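Long-range contacts in KLLA0E08119p (Kluyveromyces lactis, PDB 3VA7), which probably makes urea-1-carboxylate from urea, bicarbonate and ATP using a biotin carried on the same chain, as the urea carboxylase portion of a longer bifunctional enzyme: residues Glu269-Asn274 with Ile357-Ala362; Val387-Trp392 with Thr437-Cys442; Thr545-Ser550 with Glu567-Lys572; Ala735-Gly740 with Gly754-Gln759. All blocks are in the same frame, centred on the assembly; numbering follows the deposited sequence.

Contact 1: residues Glu269-Asn274 with Ile357-Ala362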
loop_
_atom_site.group_PDB
_atom_site.type_symbol
_atom_site.label_atom_id
_atom_site.label_comp_id
_atom_site.label_asym_id
_atom_site.label_seq_id
_atom_site.Cartn_x
_atom_site.Cartn_y
_atom_site.Cartn_z
ATOM N N GLU A 269 -18.195 -14.343 -28.305
ATOM C CA GLU A 269 -18.409 -15.793 -28.291
ATOM C C GLU A 269 -18.403 -16.468 -29.697
ATOM O O GLU A 269 -18.642 -15.838 -30.733
ATOM C CB GLU A 269 -19.742 -16.120 -27.598
ATOM C CG GLU A 269 -20.990 -15.782 -28.427
ATOM C CD GLU A 269 -22.272 -16.220 -27.704
ATOM O OE1 GLU A 269 -23.206 -15.353 -27.477
ATOM O OE2 GLU A 269 -22.311 -17.441 -27.366
ATOM N N THR A 270 -18.176 -17.772 -29.679
ATOM C CA THR A 270 -18.149 -18.594 -30.853
ATOM C C THR A 270 -18.584 -19.999 -30.418
ATOM O O THR A 270 -18.283 -20.433 -29.286
ATOM C CB THR A 270 -16.727 -18.569 -31.542
ATOM O OG1 THR A 270 -16.842 -18.943 -32.915
ATOM C CG2 THR A 270 -15.728 -19.507 -30.887
ATOM N N PRO A 271 -19.346 -20.696 -31.282
ATOM C CA PRO A 271 -19.986 -20.222 -32.537
ATOM C C PRO A 271 -21.000 -19.172 -32.236
ATOM O O PRO A 271 -21.397 -19.034 -31.106
ATOM C CB PRO A 271 -20.724 -21.463 -33.069
ATOM C CG PRO A 271 -19.988 -22.655 -32.480
ATOM C CD PRO A 271 -19.445 -22.161 -31.116
ATOM N N ALA A 272 -21.420 -18.418 -33.234
ATOM C CA ALA A 272 -22.538 -17.521 -33.035
ATOM C C ALA A 272 -23.781 -18.329 -32.577
ATOM O O ALA A 272 -24.095 -19.393 -33.124
ATOM C CB ALA A 272 -22.817 -16.774 -34.290
ATOM N N PRO A 273 -24.488 -17.835 -31.548
ATOM C CA PRO A 273 -25.727 -18.518 -31.193
ATOM C C PRO A 273 -26.830 -18.202 -32.226
ATOM O O PRO A 273 -26.769 -17.153 -32.870
ATOM C CB PRO A 273 -26.071 -17.877 -29.853
ATOM C CG PRO A 273 -25.595 -16.446 -30.014
ATOM C CD PRO A 273 -24.279 -16.616 -30.734
ATOM N N ASN A 274 -27.812 -19.105 -32.364
ATOM C CA ASN A 274 -29.051 -18.873 -33.153
ATOM C C ASN A 274 -28.776 -18.415 -34.560
ATOM O O ASN A 274 -29.289 -17.373 -35.014
ATOM C CB ASN A 274 -29.984 -17.852 -32.490
ATOM C CG ASN A 274 -30.481 -18.303 -31.118
ATOM O OD1 ASN A 274 -30.839 -19.481 -30.903
ATOM N ND2 ASN A 274 -30.485 -17.360 -30.167
ATOM N N ILE A 357 -10.653 -27.571 -41.301
ATOM C CA ILE A 357 -10.865 -26.950 -40.005
ATOM C C ILE A 357 -12.030 -27.578 -39.214
ATOM O O ILE A 357 -13.166 -27.607 -39.696
ATOM C CB ILE A 357 -10.966 -25.439 -40.162
ATOM C CG1 ILE A 357 -9.539 -24.920 -40.369
ATOM C CG2 ILE A 357 -11.600 -24.811 -38.921
ATOM C CD1 ILE A 357 -9.424 -23.697 -41.101
ATOM N N GLU A 358 -11.736 -28.131 -38.033
ATOM C CA GLU A 358 -12.786 -28.614 -37.119
ATOM C C GLU A 358 -13.048 -27.758 -35.893
ATOM O O GLU A 358 -12.180 -27.536 -35.053
ATOM C CB GLU A 358 -12.605 -30.084 -36.703
ATOM C CG GLU A 358 -11.165 -30.589 -36.634
ATOM C CD GLU A 358 -10.988 -31.960 -37.356
ATOM O OE1 GLU A 358 -9.985 -32.659 -37.038
ATOM O OE2 GLU A 358 -11.859 -32.324 -38.233
ATOM N N VAL A 359 -14.292 -27.320 -35.789
ATOM C CA VAL A 359 -14.727 -26.526 -34.665
ATOM C C VAL A 359 -15.305 -27.455 -33.633
ATOM O O VAL A 359 -16.096 -28.342 -33.940
ATOM C CB VAL A 359 -15.699 -25.440 -35.071
ATOM C CG1 VAL A 359 -16.445 -25.877 -36.236
ATOM C CG2 VAL A 359 -16.628 -25.126 -33.937
ATOM N N SER A 360 -14.913 -27.218 -32.392
ATOM C CA SER A 360 -15.012 -28.205 -31.353
ATOM C C SER A 360 -15.369 -27.469 -30.089
ATOM O O SER A 360 -14.556 -26.745 -29.517
ATOM C CB SER A 360 -13.657 -28.870 -31.242
ATOM O OG SER A 360 -13.721 -30.012 -30.441
ATOM N N GLY A 361 -16.623 -27.631 -29.683
ATOM C CA GLY A 361 -17.170 -26.969 -28.501
ATOM C C GLY A 361 -17.552 -25.530 -28.729
ATOM O O GLY A 361 -17.831 -25.124 -29.856
ATOM N N ALA A 362 -17.572 -24.751 -27.647
ATOM C CA ALA A 362 -17.897 -23.331 -27.727
ATOM C C ALA A 362 -16.975 -22.578 -26.788
ATOM O O ALA A 362 -16.488 -23.149 -25.811
ATOM C CB ALA A 362 -19.368 -23.055 -27.375
#

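Contact 2: residues Val387-Trp392 with Thr437-Cys442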
loop_
_atom_site.group_PDB
_atom_site.type_symbol
_atom_site.label_atom_id
_atom_site.label_comp_id
_atom_site.label_asym_id
_atom_site.label_seq_id
_atom_site.Cartn_x
_atom_site.Cartn_y
_atom_site.Cartn_z
ATOM N N VAL A 387 -2.963 -10.020 -7.830
ATOM C CA VAL A 387 -3.484 -10.374 -9.142
ATOM C C VAL A 387 -3.627 -11.886 -9.171
ATOM O O VAL A 387 -2.655 -12.602 -9.138
ATOM C CB VAL A 387 -2.542 -9.870 -10.298
ATOM C CG1 VAL A 387 -3.057 -10.328 -11.618
ATOM C CG2 VAL A 387 -2.377 -8.311 -10.288
ATOM N N SER A 388 -4.854 -12.368 -9.171
ATOM C CA SER A 388 -5.066 -13.799 -9.337
ATOM C C SER A 388 -6.025 -14.197 -10.476
ATOM O O SER A 388 -7.121 -13.621 -10.629
ATOM C CB SER A 388 -5.505 -14.421 -8.021
ATOM O OG SER A 388 -5.150 -15.801 -8.038
ATOM N N PHE A 389 -5.608 -15.186 -11.267
ATOM C CA PHE A 389 -6.458 -15.689 -12.390
ATOM C C PHE A 389 -6.710 -17.219 -12.329
ATOM O O PHE A 389 -5.825 -18.001 -11.917
ATOM C CB PHE A 389 -5.878 -15.357 -13.770
ATOM C CG PHE A 389 -5.748 -13.867 -14.062
ATOM C CD1 PHE A 389 -6.883 -13.075 -14.232
ATOM C CD2 PHE A 389 -4.454 -13.262 -14.237
ATOM C CE1 PHE A 389 -6.772 -11.692 -14.538
ATOM C CE2 PHE A 389 -4.331 -11.864 -14.561
ATOM C CZ PHE A 389 -5.500 -11.104 -14.715
ATOM N N PRO A 390 -7.911 -17.649 -12.762
ATOM C CA PRO A 390 -8.081 -19.089 -12.856
ATOM C C PRO A 390 -7.012 -19.634 -13.784
ATOM O O PRO A 390 -6.924 -19.200 -14.946
ATOM C CB PRO A 390 -9.472 -19.233 -13.509
ATOM C CG PRO A 390 -9.718 -17.922 -14.198
ATOM C CD PRO A 390 -9.090 -16.913 -13.265
ATOM N N SER A 391 -6.212 -20.576 -13.298
ATOM C CA SER A 391 -5.134 -21.132 -14.114
ATOM C C SER A 391 -5.624 -22.095 -15.192
ATOM O O SER A 391 -4.813 -22.508 -16.040
ATOM C CB SER A 391 -4.193 -21.924 -13.230
ATOM O OG SER A 391 -4.931 -23.028 -12.691
ATOM N N TRP A 392 -6.911 -22.487 -15.127
ATOM C CA TRP A 392 -7.486 -23.531 -16.026
ATOM C C TRP A 392 -8.132 -22.892 -17.242
ATOM O O TRP A 392 -8.359 -23.577 -18.246
ATOM C CB TRP A 392 -8.542 -24.449 -15.333
ATOM C CG TRP A 392 -9.557 -23.662 -14.540
ATOM C CD1 TRP A 392 -9.476 -23.346 -13.213
ATOM C CD2 TRP A 392 -10.738 -22.985 -15.034
ATOM N NE1 TRP A 392 -10.534 -22.562 -12.845
ATOM C CE2 TRP A 392 -11.335 -22.330 -13.927
ATOM C CE3 TRP A 392 -11.347 -22.880 -16.290
ATOM C CZ2 TRP A 392 -12.512 -21.603 -14.029
ATOM C CZ3 TRP A 392 -12.536 -22.153 -16.391
ATOM C CH2 TRP A 392 -13.104 -21.527 -15.273
ATOM N N THR A 437 -11.406 -14.615 -10.555
ATOM C CA THR A 437 -10.510 -13.550 -10.980
ATOM C C THR A 437 -10.460 -12.488 -9.894
ATOM O O THR A 437 -11.450 -11.740 -9.658
ATOM C CB THR A 437 -10.992 -12.912 -12.319
ATOM O OG1 THR A 437 -10.713 -13.801 -13.416
ATOM C CG2 THR A 437 -10.306 -11.545 -12.582
ATOM N N ALA A 438 -9.313 -12.412 -9.239
ATOM C CA ALA A 438 -9.096 -11.404 -8.218
ATOM C C ALA A 438 -7.955 -10.442 -8.599
ATOM O O ALA A 438 -6.765 -10.811 -8.547
ATOM C CB ALA A 438 -8.831 -12.061 -6.886
ATOM N N VAL A 439 -8.338 -9.224 -8.983
ATOM C CA VAL A 439 -7.407 -8.156 -9.335
ATOM C C VAL A 439 -7.681 -6.853 -8.537
ATOM O O VAL A 439 -8.774 -6.282 -8.605
ATOM C CB VAL A 439 -7.468 -7.889 -10.832
ATOM C CG1 VAL A 439 -6.711 -6.584 -11.179
ATOM C CG2 VAL A 439 -6.941 -9.105 -11.608
ATOM N N TYR A 440 -6.681 -6.382 -7.787
ATOM C CA TYR A 440 -6.897 -5.302 -6.832
ATOM C C TYR A 440 -5.780 -4.259 -6.928
ATOM O O TYR A 440 -4.640 -4.611 -7.210
ATOM C CB TYR A 440 -6.975 -5.845 -5.402
ATOM C CG TYR A 440 -7.952 -6.989 -5.107
ATOM C CD1 TYR A 440 -9.345 -6.772 -5.014
ATOM C CD2 TYR A 440 -7.472 -8.274 -4.830
ATOM C CE1 TYR A 440 -10.240 -7.834 -4.709
ATOM C CE2 TYR A 440 -8.335 -9.329 -4.511
ATOM C CZ TYR A 440 -9.710 -9.110 -4.461
ATOM O OH TYR A 440 -10.533 -10.181 -4.151
ATOM N N GLY A 441 -6.112 -2.985 -6.707
ATOM C CA GLY A 441 -5.150 -1.892 -6.898
ATOM C C GLY A 441 -5.611 -0.811 -7.872
ATOM O O GLY A 441 -5.163 0.354 -7.806
ATOM N N CYS A 442 -6.482 -1.230 -8.791
ATOM C CA CYS A 442 -7.200 -0.396 -9.725
ATOM C C CYS A 442 -8.646 -0.789 -9.613
ATOM O O CYS A 442 -8.950 -1.914 -9.264
ATOM C CB CYS A 442 -6.801 -0.757 -11.152
ATOM S SG CYS A 442 -5.159 -0.212 -11.549
#

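Contact 3: residues Thr545-Ser550 with Glu567-Lys572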
loop_
_atom_site.group_PDB
_atom_site.type_symbol
_atom_site.label_atom_id
_atom_site.label_comp_id
_atom_site.label_asym_id
_atom_site.label_seq_id
_atom_site.Cartn_x
_atom_site.Cartn_y
_atom_site.Cartn_z
ATOM N N THR A 545 -29.117 -2.555 3.084
ATOM C CA THR A 545 -28.371 -3.120 4.209
ATOM C C THR A 545 -28.805 -2.477 5.521
ATOM O O THR A 545 -29.697 -1.642 5.529
ATOM C CB THR A 545 -26.808 -2.939 3.982
ATOM O OG1 THR A 545 -26.050 -3.556 5.042
ATOM C CG2 THR A 545 -26.432 -1.466 3.839
ATOM N N VAL A 546 -28.143 -2.864 6.610
ATOM C CA VAL A 546 -28.273 -2.240 7.908
ATOM C C VAL A 546 -26.947 -1.521 8.282
ATOM O O VAL A 546 -25.893 -1.965 7.915
ATOM C CB VAL A 546 -28.677 -3.308 8.990
ATOM C CG1 VAL A 546 -29.016 -2.648 10.308
ATOM C CG2 VAL A 546 -29.825 -4.216 8.512
ATOM N N ILE A 547 -27.025 -0.440 9.054
ATOM C CA ILE A 547 -25.925 0.464 9.347
ATOM C C ILE A 547 -25.989 0.829 10.815
ATOM O O ILE A 547 -27.057 0.781 11.413
ATOM C CB ILE A 547 -26.094 1.740 8.433
ATOM C CG1 ILE A 547 -25.088 1.703 7.295
ATOM C CG2 ILE A 547 -26.085 3.138 9.148
ATOM C CD1 ILE A 547 -25.328 0.554 6.339
ATOM N N ALA A 548 -24.876 1.224 11.413
ATOM C CA ALA A 548 -24.952 1.780 12.739
ATOM C C ALA A 548 -23.785 2.668 12.895
ATOM O O ALA A 548 -22.812 2.509 12.175
ATOM C CB ALA A 548 -24.903 0.692 13.748
ATOM N N VAL A 549 -23.873 3.629 13.811
ATOM C CA VAL A 549 -22.750 4.545 14.079
ATOM C C VAL A 549 -22.522 4.582 15.574
ATOM O O VAL A 549 -23.462 4.612 16.359
ATOM C CB VAL A 549 -23.011 5.957 13.534
ATOM C CG1 VAL A 549 -21.840 6.866 13.786
ATOM C CG2 VAL A 549 -23.271 5.885 12.026
ATOM N N SER A 550 -21.270 4.547 15.981
ATOM C CA SER A 550 -20.971 4.499 17.402
ATOM C C SER A 550 -19.681 5.248 17.622
ATOM O O SER A 550 -18.900 5.374 16.678
ATOM C CB SER A 550 -20.867 3.041 17.897
ATOM O OG SER A 550 -21.019 3.025 19.307
ATOM N N GLU A 567 -27.998 2.265 17.215
ATOM C CA GLU A 567 -29.179 1.501 16.775
ATOM C C GLU A 567 -28.979 0.968 15.376
ATOM O O GLU A 567 -28.309 1.601 14.591
ATOM C CB GLU A 567 -30.455 2.379 16.817
ATOM C CG GLU A 567 -31.206 2.321 18.124
ATOM C CD GLU A 567 -32.018 3.556 18.376
ATOM O OE1 GLU A 567 -32.888 3.846 17.501
ATOM O OE2 GLU A 567 -31.781 4.219 19.439
ATOM N N PRO A 568 -29.572 -0.189 15.056
ATOM C CA PRO A 568 -29.498 -0.659 13.672
ATOM C C PRO A 568 -30.415 0.133 12.739
ATOM O O PRO A 568 -31.621 -0.048 12.763
ATOM C CB PRO A 568 -29.971 -2.106 13.770
ATOM C CG PRO A 568 -30.835 -2.161 14.989
ATOM C CD PRO A 568 -30.226 -1.173 15.947
ATOM N N ILE A 569 -29.852 0.994 11.907
ATOM C CA ILE A 569 -30.629 1.657 10.873
ATOM C C ILE A 569 -30.688 0.893 9.567
ATOM O O ILE A 569 -29.653 0.573 9.013
ATOM C CB ILE A 569 -30.046 3.013 10.614
ATOM C CG1 ILE A 569 -30.143 3.784 11.914
ATOM C CG2 ILE A 569 -30.779 3.721 9.433
ATOM C CD1 ILE A 569 -28.847 4.292 12.292
ATOM N N GLU A 570 -31.910 0.638 9.082
ATOM C CA GLU A 570 -32.194 0.007 7.770
ATOM C C GLU A 570 -32.077 0.984 6.580
ATOM O O GLU A 570 -32.769 1.984 6.531
ATOM C CB GLU A 570 -33.589 -0.646 7.784
ATOM C CG GLU A 570 -33.645 -2.122 8.291
ATOM C CD GLU A 570 -35.024 -2.507 8.896
ATOM O OE1 GLU A 570 -35.560 -3.608 8.556
ATOM O OE2 GLU A 570 -35.572 -1.700 9.715
ATOM N N VAL A 571 -31.193 0.685 5.628
ATOM C CA VAL A 571 -30.863 1.604 4.514
ATOM C C VAL A 571 -31.417 1.023 3.224
ATOM O O VAL A 571 -31.412 -0.200 3.016
ATOM C CB VAL A 571 -29.320 1.849 4.376
ATOM C CG1 VAL A 571 -28.990 2.561 3.082
ATOM C CG2 VAL A 571 -28.761 2.651 5.548
ATOM N N LYS A 572 -31.899 1.892 2.346
ATOM C CA LYS A 572 -32.710 1.383 1.239
ATOM C C LYS A 572 -32.000 1.134 -0.109
ATOM O O LYS A 572 -32.126 0.040 -0.672
ATOM C CB LYS A 572 -34.037 2.163 1.087
ATOM C CG LYS A 572 -35.265 1.362 1.576
ATOM C CD LYS A 572 -36.623 2.154 1.586
ATOM C CE LYS A 572 -36.839 3.103 0.377
ATOM N NZ LYS A 572 -36.301 4.482 0.647
HETATM O O HOH W 1 -27.126 3.773 15.030
#

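Contact 4: residues Ala735-Gly740 with Gly754-Gln759. With BTI (5-(hexahydro-2-oxo-1H-thieno[3,4-D]imidazol-6-yl)pentanal), chain B.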
loop_
_atom_site.group_PDB
_atom_site.type_symbol
_atom_site.label_atom_id
_atom_site.label_comp_id
_atom_site.label_asym_id
_atom_site.label_seq_id
_atom_site.Cartn_x
_atom_site.Cartn_y
_atom_site.Cartn_z
ATOM N N ALA A 735 2.324 2.839 25.229
ATOM C CA ALA A 735 3.432 3.355 26.048
ATOM C C ALA A 735 3.492 4.879 25.972
ATOM O O ALA A 735 3.089 5.525 24.950
ATOM C CB ALA A 735 4.756 2.768 25.592
ATOM N N ILE A 736 4.007 5.482 27.033
ATOM C CA ILE A 736 4.101 6.938 27.027
ATOM C C ILE A 736 5.582 7.214 26.854
ATOM O O ILE A 736 6.363 7.079 27.771
ATOM C CB ILE A 736 3.418 7.548 28.274
ATOM C CG1 ILE A 736 1.926 7.206 28.237
ATOM C CG2 ILE A 736 3.479 9.017 28.297
ATOM C CD1 ILE A 736 1.270 7.356 29.605
ATOM N N ASN A 737 5.946 7.548 25.626
ATOM C CA ASN A 737 7.336 7.589 25.159
ATOM C C ASN A 737 7.832 9.007 25.240
ATOM O O ASN A 737 7.187 9.928 24.701
ATOM C CB ASN A 737 7.325 7.135 23.687
ATOM C CG ASN A 737 8.713 6.960 23.076
ATOM O OD1 ASN A 737 8.901 7.336 21.944
ATOM N ND2 ASN A 737 9.644 6.337 23.783
ATOM N N PHE A 738 8.965 9.180 25.911
ATOM C CA PHE A 738 9.588 10.473 26.077
ATOM C C PHE A 738 10.618 10.753 24.946
ATOM O O PHE A 738 11.824 10.436 25.071
ATOM C CB PHE A 738 10.210 10.592 27.487
ATOM C CG PHE A 738 9.257 11.141 28.526
ATOM C CD1 PHE A 738 8.412 10.300 29.241
ATOM C CD2 PHE A 738 9.181 12.508 28.776
ATOM C CE1 PHE A 738 7.488 10.827 30.159
ATOM C CE2 PHE A 738 8.274 13.028 29.687
ATOM C CZ PHE A 738 7.433 12.185 30.379
ATOM N N THR A 739 10.158 11.365 23.848
ATOM C CA THR A 739 11.057 11.635 22.713
ATOM C C THR A 739 11.777 12.890 23.082
ATOM O O THR A 739 11.295 13.979 22.803
ATOM C CB THR A 739 10.286 11.856 21.406
ATOM O OG1 THR A 739 9.509 13.069 21.518
ATOM C CG2 THR A 739 9.361 10.683 21.129
ATOM N N GLY A 740 12.931 12.757 23.717
ATOM C CA GLY A 740 13.578 13.932 24.378
ATOM C C GLY A 740 12.754 14.361 25.621
ATOM O O GLY A 740 12.414 13.513 26.470
ATOM N N GLY A 754 12.265 1.430 19.334
ATOM C CA GLY A 754 12.467 2.873 19.416
ATOM C C GLY A 754 13.570 3.188 20.391
ATOM O O GLY A 754 13.973 2.293 21.126
ATOM N N GLY A 755 14.045 4.440 20.415
ATOM C CA GLY A 755 15.327 4.783 21.025
ATOM C C GLY A 755 15.216 5.628 22.299
ATOM O O GLY A 755 16.244 6.176 22.750
ATOM N N PHE A 756 14.001 5.734 22.885
ATOM C CA PHE A 756 13.770 6.536 24.114
ATOM C C PHE A 756 13.053 5.786 25.230
ATOM O O PHE A 756 12.325 4.846 24.976
ATOM C CB PHE A 756 12.865 7.752 23.848
ATOM C CG PHE A 756 13.258 8.591 22.666
ATOM C CD1 PHE A 756 12.672 8.370 21.404
ATOM C CD2 PHE A 756 14.183 9.637 22.807
ATOM C CE1 PHE A 756 13.026 9.164 20.301
ATOM C CE2 PHE A 756 14.534 10.432 21.699
ATOM C CZ PHE A 756 13.937 10.207 20.447
ATOM N N VAL A 757 13.184 6.259 26.474
ATOM C CA VAL A 757 12.520 5.609 27.605
ATOM C C VAL A 757 11.012 5.868 27.556
ATOM O O VAL A 757 10.573 6.879 27.031
ATOM C CB VAL A 757 13.101 6.088 28.928
ATOM C CG1 VAL A 757 14.541 5.662 29.068
ATOM C CG2 VAL A 757 13.022 7.585 29.045
ATOM N N CYS A 758 10.229 4.918 28.068
ATOM C CA CYS A 758 8.760 5.015 28.200
ATOM C C CYS A 758 8.437 5.000 29.693
ATOM O O CYS A 758 8.972 4.151 30.453
ATOM C CB CYS A 758 8.081 3.823 27.552
ATOM S SG CYS A 758 8.132 3.774 25.725
ATOM N N GLN A 759 7.545 5.870 30.135
ATOM C CA GLN A 759 7.328 6.059 31.553
ATOM C C GLN A 759 6.313 5.053 32.068
ATOM O O GLN A 759 6.541 4.397 33.085
ATOM C CB GLN A 759 6.927 7.526 31.820
ATOM C CG GLN A 759 6.118 7.799 33.056
ATOM C CD GLN A 759 6.905 7.710 34.355
ATOM O OE1 GLN A 759 8.061 8.116 34.439
ATOM N NE2 GLN A 759 6.273 7.182 35.375
HETATM C C11 BTI B . 3.830 11.360 16.438
HETATM O O11 BTI B . 4.747 12.184 16.134
HETATM C C10 BTI B . 4.066 9.964 17.089
HETATM C C9 BTI B . 5.561 9.681 17.224
HETATM C C8 BTI B . 5.941 8.508 18.118
HETATM C C7 BTI B . 7.391 8.529 18.645
HETATM C C2 BTI B . 8.456 8.761 17.593
HETATM S S1 BTI B . 8.452 7.529 16.324
HETATM C C6 BTI B . 10.135 7.791 15.887
HETATM C C5 BTI B . 10.853 8.350 17.096
HETATM N N3 BTI B . 11.497 7.180 17.636
HETATM C C3 BTI B . 10.947 6.818 18.764
HETATM O O3 BTI B . 11.381 5.808 19.491
HETATM N N2 BTI B . 9.947 7.603 19.106
HETATM C C4 BTI B . 9.852 8.736 18.193
#

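Contact 1: residues Glu269-Asn274 with Ile357-Ala362
The pyrrolidine ring of Pro-271, the one ring to take part, turns its CD and CG atoms to 357-362, with Ala-362, Gly-361 and Val-359 strung along that side. CD does most of the touching: it sits 3.8 Å from the CB of Ala-362 and 3.6 Å from the carbonyl O of Gly-361. One atom further round, CG reaches the CG2 branch of Val-359 at 4.4 Å, a looser apolar contact near the surface. The peptide before Pro-271 is cis, which puts CD on the same side as the carbonyl O of Thr-270, so that both face Ala-362. That O lies 3.3 Å from CA of Ala-362 and 3.4 Å from its CB. No hydrogen bond joins the two segments; the backbone pairing starts one residue on, between Thr-270 and Ser-363. The hydroxyl of Thr-270 is engaged by the carbonyl of Glu-254 on strand 249-261, while its side chain also packs on Ile-328 and Val-332 of helix 326-333. Val-359 leans on that same helix. This is the end of the antiparallel pair 264-270 and 362-372, with a cis-proline directly after strand 264-270, in the large antiparallel sheet of the biotin carboxylase region, whose ATP-binding part belongs to the ATP-grasp family.

Contact 2: residues Val387-Trp392 with Thr437-Cys442
The backbone N of Ala-438 donates to the carbonyl O of Ser-388 across 2.9 Å, with an N-H...O angle of 149°. That oxygen has a second neighbour, CA of Thr-437, whose C-H points to it from 3.4 Å. The reciprocal bond, from the N of Ser-388 to the O of Ala-438, completes the hydrogen-bonded pair, although its modelled length is too short to be taken literally. Next along, Val-387 and Val-439 form a non-hydrogen-bonded pair on the other face of this antiparallel ladder. Their side chains lie alongside each other and point the same way, CG1 of Val-387 touching CG2 of Val-439 at 4.1 Å. The same CG2 also meets the phenyl ring of Phe-389, 3.9 Å from CE1. The Phe-389 side chain starts out away from the opposing strand, but a chi1 of -62°, with CG anti to the carbonyl carbon, brings the ring back to Thr-437 and Val-439. Thr-437 OG1 lies near the ring plane, 4.0 Å from CD1 of Phe-389, and is also 3.5 Å from CD of Pro-390. Its hydrogen bond goes to the carbonyl of Ala-433, back in the last turn of helix 423-435. NE1 of Trp-392 bonds to OE1 of Glu-436, just after that helix. The two-stranded ribbon, 386-388 with 438-440, thus lies just beyond helix 423-435 in the biotin carboxylase C-terminal region, with Phe-389 resting on strands 394-397 and 412-420, and Tyr-440 reaching Pro-599.

Contact 3: residues Thr545-Ser550 with Glu567-Lys572
Glu-567 meets strand 545-550 through its backbone, while its side chain starts out in the other direction: its carbonyl O lies 3.6 Å from the CB of Ala-548. A water modelled between that O and the N of Val-549 is a doubtful bridge, too close to the first and only weakly bonded to the second. Pro-568 follows with its ring alongside Val-546, the two side chains pointing the same way and CB of the proline 3.6 Å from CG1 of the valine. It is the valine's chi1 of -172°, placing CG1 trans to the backbone N, that carries this methyl across to the proline. Ile-569 is held at both ends of its backbone by Ile-547: its N bonds to the O of Ile-547 in the carbonyl plane, and its O takes the N of Ile-547, both at 2.8 Å. That O also receives the CA of Val-546 at 3.3 Å. This is antiparallel pairing, and 569-571 is one of the two outermost strands, within this chain, of a five-stranded sheet in the carboxyltransferase A/B region; strand 587-592 lies beyond 545-550. Glu-570, exposed, takes the non-hydrogen-bonded place facing Val-546, on the same face as that valine, and reaches it only through its aliphatic CG. With Val-571 the chain pairs again: its N gives a straight bond to the O of Thr-545 (2.8 Å, 169°), while the return bond from the N of Thr-545 is longer at 3.3 Å. The CG2 branch of Val-571 passes over Ile-547, 4.0 Å from its CB, and both residues pack on Phe-541 of strand 538-541.

Contact 4: residues Ala735-Gly740 with Gly754-Gln759
Phe-756 and Asn-737 are set by their first torsions: at chi1 -49° the phenylalanine turns one ring face to the CA of Thr-739, and the asparagine, its side chain extended away from the backbone N (chi1 -173°), carries its amide along the opposing chain to the biotin. CA of Thr-739 stands over the ring centre of Phe-756, 3.6 Å away and only 6° off the normal, a CH-pi contact. The amide of Asn-737 works in two directions. Its OD1 accepts from N2 of the biotin group at 3.0 Å, and its ND2 makes a weak bond to the O of Val-757 at 3.4 Å. The biotin carbonyl O3 comes near the plane of the Phe-756 ring at its edge and accepts from the N of Gly-755 at 3.1 Å; Gly-754, with no side chain, lets it approach the backbone. These residues form part of the biotin pocket of the carboxyltransferase A/B region, where strand 735-739 runs antiparallel to 756-762. Phe-738 N bonds to Val-757 O at 3.0 Å and Gln-759 N to Ile-736 O at 2.9 Å. Between these rungs Cys-758 faces Asn-737, its SG packed 3.5 Å from CB of Ala-735. OG1 of Thr-739 is hydrogen-bonded to Arg-703 NH1 and to the carbonyl O of Glu-742, and Phe-738 meets Phe-678 edge-to-face.

Contacts 1 and 2 belong to the biotin carboxylation region, with centres 27 Å apart and no touching atoms; contacts 3 and 4 belong to the carboxyltransferase A/B region, their centres 41 Å apart. Contact 4 alone lies at a bound ligand: it lines the pocket of the biotin group, and the side chain of Phe-756 is about 5 Å from a bound urea. Between centres, contact 2 is 44 Å from contact 4 and contact 1 is 71 Å from it, which measures only how far apart these parts of the chain lie. Lys-1202, in the biotin-requiring region, is also a pocket residue; as in other biotin-dependent carboxylases, the biotin probably travels between sites, and here it sits at the carboxyltransferase.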